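Local coordinates for PilX (Neisseria meningitidis, PDB 2OPE), which is a minor type IV pilin that probably takes part in bacterial aggregation and adhesion and so modulates the virulence properties of the pili, at residues I22-L28 against K41-V46; N35-K39 against K68-R72. All blocks are in the same frame, centred on the assembly; numbering follows the deposited sequence.

From the N terminus the chain runs through helix 5-28, turns back and enters helix 35-48, and contact 1 closes this hairpin by laying 22-28 against 41-46. It then passes along strand 59-65 into the loop that leads to strand 74-80, and contact 2 brings that loop, at 68-72, back to the start of helix 35-48. The two contacts cross along the chain, since 35-39 lies between 22-28 and 41-46 while 68-72 lies beyond both, and they share helix 35-48. Their centres lie about 11 Å apart. Leu28 and Arg72 join them directly: Leu28 O probably accepts a hydrogen bond from Arg72 NH1, so helix, helix and loop meet at one end of the pilin domain.

Contact 1 (I22-L28 against K41-V46)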
loop_
_atom_site.group_PDB
_atom_site.type_symbol
_atom_site.label_atom_id
_atom_site.label_comp_id
_atom_site.label_asym_id
_atom_site.label_seq_id
_atom_site.Cartn_x
_atom_site.Cartn_y
_atom_site.Cartn_z
ATOM N N ILE A 22 -0.283 -10.745 -5.093
ATOM C CA ILE A 22 -1.353 -11.107 -5.985
ATOM C C ILE A 22 -1.477 -10.131 -7.160
ATOM O O ILE A 22 -1.827 -10.544 -8.254
ATOM C CB ILE A 22 -2.669 -11.103 -5.240
ATOM C CG1 ILE A 22 -2.672 -12.188 -4.142
ATOM C CG2 ILE A 22 -3.869 -11.277 -6.221
ATOM C CD1 ILE A 22 -4.008 -12.237 -3.430
ATOM N N SER A 23 -1.267 -8.830 -6.908
ATOM C CA SER A 23 -1.251 -7.853 -7.952
ATOM C C SER A 23 -0.183 -8.167 -8.990
ATOM O O SER A 23 -0.427 -8.106 -10.192
ATOM C CB SER A 23 -1.019 -6.444 -7.374
ATOM O OG SER A 23 -2.103 -6.083 -6.502
ATOM N N LYS A 24 1.012 -8.480 -8.520
ATOM C CA LYS A 24 2.120 -8.718 -9.418
ATOM C C LYS A 24 1.870 -9.985 -10.278
ATOM O O LYS A 24 2.062 -9.990 -11.480
ATOM C CB LYS A 24 3.393 -8.821 -8.579
ATOM C CG LYS A 24 4.548 -9.647 -9.169
ATOM C CD LYS A 24 5.792 -9.648 -8.250
ATOM C CE LYS A 24 7.115 -10.105 -8.986
ATOM N NZ LYS A 24 8.374 -9.734 -8.198
ATOM N N GLN A 25 1.399 -11.051 -9.645
ATOM C CA GLN A 25 1.417 -12.381 -10.252
ATOM C C GLN A 25 0.117 -12.647 -11.040
ATOM O O GLN A 25 0.101 -13.479 -11.926
ATOM C CB GLN A 25 1.550 -13.432 -9.150
ATOM C CG GLN A 25 2.850 -13.362 -8.392
ATOM C CD GLN A 25 4.095 -13.546 -9.305
ATOM O OE1 GLN A 25 4.077 -14.277 -10.299
ATOM N NE2 GLN A 25 5.153 -12.855 -8.967
ATOM N N PHE A 26 -0.963 -11.944 -10.683
ATOM C CA PHE A 26 -2.233 -12.116 -11.350
ATOM C C PHE A 26 -2.635 -10.904 -12.173
ATOM O O PHE A 26 -3.430 -11.033 -13.078
ATOM C CB PHE A 26 -3.357 -12.522 -10.351
ATOM C CG PHE A 26 -3.151 -13.922 -9.778
ATOM C CD1 PHE A 26 -3.668 -15.050 -10.429
ATOM C CD2 PHE A 26 -2.384 -14.125 -8.641
ATOM C CE1 PHE A 26 -3.453 -16.316 -9.928
ATOM C CE2 PHE A 26 -2.187 -15.410 -8.136
ATOM C CZ PHE A 26 -2.726 -16.482 -8.761
ATOM N N ILE A 27 -2.140 -9.714 -11.878
ATOM C CA ILE A 27 -2.585 -8.582 -12.687
ATOM C C ILE A 27 -1.488 -8.076 -13.652
ATOM O O ILE A 27 -1.699 -8.006 -14.877
ATOM C CB ILE A 27 -3.174 -7.453 -11.828
ATOM C CG1 ILE A 27 -4.330 -8.020 -10.999
ATOM C CG2 ILE A 27 -3.684 -6.275 -12.735
ATOM C CD1 ILE A 27 -5.019 -7.011 -10.066
ATOM N N LEU A 28 -0.327 -7.748 -13.084
ATOM C CA LEU A 28 0.818 -7.306 -13.856
ATOM C C LEU A 28 1.251 -8.360 -14.880
ATOM O O LEU A 28 1.706 -8.019 -15.988
ATOM C CB LEU A 28 1.981 -6.980 -12.922
ATOM C CG LEU A 28 1.688 -5.847 -11.933
ATOM C CD1 LEU A 28 3.003 -5.342 -11.381
ATOM C CD2 LEU A 28 0.923 -4.716 -12.593
ATOM N N LYS A 41 -7.895 -2.464 -13.395
ATOM C CA LYS A 41 -7.851 -3.730 -12.633
ATOM C C LYS A 41 -7.094 -3.593 -11.301
ATOM O O LYS A 41 -7.626 -3.972 -10.252
ATOM C CB LYS A 41 -7.301 -4.873 -13.474
ATOM C CG LYS A 41 -8.315 -5.461 -14.486
ATOM C CD LYS A 41 -7.663 -6.607 -15.239
ATOM C CE LYS A 41 -8.561 -7.233 -16.349
ATOM N NZ LYS A 41 -7.763 -8.208 -17.180
ATOM N N LEU A 42 -5.913 -2.985 -11.301
ATOM C CA LEU A 42 -5.228 -2.800 -10.028
ATOM C C LEU A 42 -6.100 -2.056 -9.029
ATOM O O LEU A 42 -6.216 -2.456 -7.865
ATOM C CB LEU A 42 -3.900 -2.041 -10.217
ATOM C CG LEU A 42 -2.786 -2.895 -10.848
ATOM C CD1 LEU A 42 -1.682 -2.007 -11.438
ATOM C CD2 LEU A 42 -2.223 -3.925 -9.862
ATOM N N GLU A 43 -6.692 -0.952 -9.498
ATOM C CA GLU A 43 -7.553 -0.071 -8.697
ATOM C C GLU A 43 -8.788 -0.790 -8.150
ATOM O O GLU A 43 -9.146 -0.609 -6.997
ATOM C CB GLU A 43 -7.915 1.215 -9.500
ATOM C CG GLU A 43 -6.675 2.090 -9.845
ATOM C CD GLU A 43 -6.980 3.264 -10.778
ATOM O OE1 GLU A 43 -8.051 3.289 -11.420
ATOM O OE2 GLU A 43 -6.143 4.188 -10.874
ATOM N N ARG A 44 -9.462 -1.582 -8.969
ATOM C CA ARG A 44 -10.612 -2.362 -8.491
ATOM C C ARG A 44 -10.189 -3.423 -7.510
ATOM O O ARG A 44 -10.844 -3.634 -6.507
ATOM C CB ARG A 44 -11.320 -3.050 -9.655
ATOM C CG ARG A 44 -12.600 -2.399 -10.026
ATOM C CD ARG A 44 -13.190 -3.036 -11.245
ATOM N NE ARG A 44 -12.304 -2.836 -12.382
ATOM C CZ ARG A 44 -12.516 -1.915 -13.311
ATOM N NH1 ARG A 44 -11.665 -1.794 -14.333
ATOM N NH2 ARG A 44 -13.599 -1.131 -13.225
ATOM N N PHE A 45 -9.110 -4.131 -7.823
ATOM C CA PHE A 45 -8.707 -5.247 -6.999
ATOM C C PHE A 45 -8.312 -4.743 -5.618
ATOM O O PHE A 45 -8.832 -5.190 -4.612
ATOM C CB PHE A 45 -7.538 -6.047 -7.589
ATOM C CG PHE A 45 -7.011 -7.066 -6.617
ATOM C CD1 PHE A 45 -5.699 -6.986 -6.116
ATOM C CD2 PHE A 45 -7.864 -8.007 -6.087
ATOM C CE1 PHE A 45 -5.244 -7.908 -5.179
ATOM C CE2 PHE A 45 -7.416 -8.926 -5.148
ATOM C CZ PHE A 45 -6.106 -8.875 -4.691
ATOM N N VAL A 46 -7.378 -3.808 -5.593
ATOM C CA VAL A 46 -6.886 -3.229 -4.334
ATOM C C VAL A 46 -7.968 -2.598 -3.488
ATOM O O VAL A 46 -8.031 -2.818 -2.273
ATOM C CB VAL A 46 -5.810 -2.163 -4.601
ATOM C CG1 VAL A 46 -5.466 -1.386 -3.282
ATOM C CG2 VAL A 46 -4.545 -2.838 -5.273
HETATM O O HOH W 1 -6.039 -10.008 -15.161
#
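Phe45 and Leu42 of one helix interlock with Ile22, Ser23 and Ile27 of the other in the helical hairpin that packs on the antiparallel sheet of this pilin fold. The segment axes approach to 10.7 Å at 133°, a steep crossing about midway between perpendicular and antiparallel. Ile27 is the bump of the first helix. Ile27 CG2 lies over the hollow between Lys41 and Leu42, 3.9 Å from Lys41 CB, while Ile27 CD1 reaches along to Phe45 CB at 3.7 Å. A branched isoleucine suits this place because its two arms serve different neighbours.

The second helix answers with Phe45. CG lies anti to the backbone N (chi1 171°), which carries the ring across to helix 5-28, where Ile22 CG2 comes within 3.6 Å of Phe45 CZ and Ser23 OG sits at the ring edge. Ser23 is small enough to let Leu42 come close, with Leu42 CD2 3.7 Å from Ser23 CB. The hydroxyl of Ser23, buried among apolar groups, is satisfied by Ile19 O within its own helix. The other methyl of Leu42, CD1, meets Leu28 CD2 at 3.9 Å, the two leucines crossing at about a right angle. On the sheet side Tyr74 touches Ser23, Leu28 and Leu42, so the interlocked layer rests on strand 74-80.

Lys41 lends only the base of its chain to the packing; its extended arm leads outward to a salt bridge with Asp33. A wider pi-type turn spans 23-28, where Ser23 O accepts from both Ile27 N and Leu28 N, each at 2.9 Å.

Contact 2 (N35-K39 against K68-R72); sequences NQTIK and KEKPR
Pro71 fits against the first turn of helix 35-48, its ring between Asn35 and Ile38, and this is the close part of the contact. Pro71 CG lies 3.6 Å from Asn35 O, and Pro71 CB 3.8 Å from Ile38 CG2, the Pro71 and Ile38 side chains crossing at about a right angle. The compact apolar ring suits this place, since it fills the hollow between Asn35 and Ile38 and has no polar hydrogen of its own to satisfy. Asn35, with CG anti to its carbonyl carbon (chi1 -65°), lays its amide across the Pro71 ring, with Asn35 CG 3.7 Å from Pro71 CD.

Toward solvent the fit is looser and polar. Asn35 ND2 donates to Glu69 OE1 at 3.2 Å with an N-H...O angle of 154°, meeting the oxygen from above the carboxylate plane, 41° out of it. The other carboxylate oxygen, Glu69 OE2, forms a long salt bridge of 3.6 Å with Lys68 NZ. Lys39 uses its aliphatic part here, Lys39 CD lying 3.9 Å from Lys68 CB, while its ammonium group pairs with Glu43 one turn along the helix.

Beneath, Phe65 of strand 59-65 touches both Pro71 and Lys39, and Arg72 O accepts from Ser94 OG, placing the loop between helix 35-48 and the sheet's end.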
loop_
_atom_site.group_PDB
_atom_site.type_symbol
_atom_site.label_atom_id
_atom_site.label_comp_id
_atom_site.label_asym_id
_atom_site.label_seq_id
_atom_site.Cartn_x
_atom_site.Cartn_y
_atom_site.Cartn_z
ATOM N N ASN A 35 -2.332 -0.943 -20.870
ATOM C CA ASN A 35 -2.013 -0.238 -19.631
ATOM C C ASN A 35 -3.214 0.360 -18.934
ATOM O O ASN A 35 -3.230 0.490 -17.707
ATOM C CB ASN A 35 -1.027 0.871 -19.903
ATOM C CG ASN A 35 0.312 0.352 -20.374
ATOM O OD1 ASN A 35 0.717 -0.786 -20.082
ATOM N ND2 ASN A 35 1.015 1.194 -21.106
ATOM N N GLN A 36 -4.215 0.755 -19.726
ATOM C CA GLN A 36 -5.461 1.245 -19.179
ATOM C C GLN A 36 -6.213 0.137 -18.431
ATOM O O GLN A 36 -6.808 0.372 -17.386
ATOM C CB GLN A 36 -6.317 1.796 -20.320
ATOM C CG GLN A 36 -7.765 1.920 -19.976
ATOM C CD GLN A 36 -8.463 2.931 -20.817
ATOM O OE1 GLN A 36 -8.198 3.055 -22.043
ATOM N NE2 GLN A 36 -9.386 3.678 -20.184
ATOM N N THR A 37 -6.184 -1.073 -18.975
ATOM C CA THR A 37 -6.788 -2.243 -18.349
ATOM C C THR A 37 -6.054 -2.706 -17.079
ATOM O O THR A 37 -6.681 -3.027 -16.069
ATOM C CB THR A 37 -6.868 -3.371 -19.363
ATOM O OG1 THR A 37 -7.695 -2.940 -20.452
ATOM C CG2 THR A 37 -7.441 -4.639 -18.752
ATOM N N ILE A 38 -4.723 -2.725 -17.124
ATOM C CA ILE A 38 -3.938 -3.088 -15.947
ATOM C C ILE A 38 -4.240 -2.088 -14.827
ATOM O O ILE A 38 -4.439 -2.469 -13.686
ATOM C CB ILE A 38 -2.398 -3.027 -16.230
ATOM C CG1 ILE A 38 -1.953 -4.018 -17.343
ATOM C CG2 ILE A 38 -1.580 -3.174 -14.927
ATOM C CD1 ILE A 38 -2.298 -5.445 -17.098
ATOM N N LYS A 39 -4.243 -0.799 -15.162
ATOM C CA LYS A 39 -4.436 0.251 -14.182
ATOM C C LYS A 39 -5.800 0.147 -13.494
ATOM O O LYS A 39 -5.865 0.172 -12.272
ATOM C CB LYS A 39 -4.273 1.638 -14.816
ATOM C CG LYS A 39 -4.606 2.807 -13.853
ATOM C CD LYS A 39 -4.130 4.137 -14.382
ATOM C CE LYS A 39 -4.545 5.329 -13.442
ATOM N NZ LYS A 39 -6.021 5.349 -13.197
ATOM N N LYS A 68 0.267 6.766 -15.733
ATOM C CA LYS A 68 -0.773 5.855 -16.159
ATOM C C LYS A 68 -0.315 4.974 -17.312
ATOM O O LYS A 68 -0.995 4.019 -17.678
ATOM C CB LYS A 68 -2.035 6.626 -16.558
ATOM C CG LYS A 68 -1.945 7.335 -17.911
ATOM C CD LYS A 68 -3.228 8.052 -18.261
ATOM C CE LYS A 68 -3.011 9.045 -19.406
ATOM N NZ LYS A 68 -2.761 8.416 -20.751
ATOM N N GLU A 69 0.830 5.277 -17.903
ATOM C CA GLU A 69 1.277 4.455 -19.031
ATOM C C GLU A 69 2.365 3.461 -18.565
ATOM O O GLU A 69 2.796 2.556 -19.311
ATOM C CB GLU A 69 1.713 5.337 -20.209
ATOM C CG GLU A 69 1.435 4.730 -21.574
ATOM C CD GLU A 69 -0.065 4.623 -21.964
ATOM O OE1 GLU A 69 -0.424 3.609 -22.606
ATOM O OE2 GLU A 69 -0.868 5.541 -21.665
ATOM N N LYS A 70 2.778 3.621 -17.308
ATOM C CA LYS A 70 3.633 2.657 -16.653
ATOM C C LYS A 70 2.929 2.133 -15.402
ATOM O O LYS A 70 3.406 2.346 -14.266
ATOM C CB LYS A 70 4.971 3.314 -16.278
ATOM C CG LYS A 70 6.172 2.356 -16.209
ATOM C CD LYS A 70 7.249 2.875 -15.310
ATOM C CE LYS A 70 8.599 2.170 -15.565
ATOM N NZ LYS A 70 9.582 2.356 -14.431
ATOM N N PRO A 71 1.792 1.436 -15.582
ATOM C CA PRO A 71 1.026 0.971 -14.409
ATOM C C PRO A 71 1.727 -0.106 -13.588
ATOM O O PRO A 71 1.373 -0.300 -12.439
ATOM C CB PRO A 71 -0.256 0.398 -15.022
ATOM C CG PRO A 71 0.092 0.074 -16.410
ATOM C CD PRO A 71 1.165 1.028 -16.850
ATOM N N ARG A 72 2.698 -0.809 -14.169
ATOM C CA ARG A 72 3.456 -1.819 -13.434
ATOM C C ARG A 72 4.335 -1.201 -12.373
ATOM O O ARG A 72 4.730 -1.896 -11.420
ATOM C CB ARG A 72 4.288 -2.673 -14.388
ATOM C CG ARG A 72 3.406 -3.542 -15.321
ATOM C CD ARG A 72 4.214 -4.402 -16.286
ATOM N NE ARG A 72 3.342 -5.443 -16.808
ATOM C CZ ARG A 72 2.540 -5.258 -17.835
ATOM N NH1 ARG A 72 1.740 -6.224 -18.242
ATOM N NH2 ARG A 72 2.532 -4.094 -18.446
#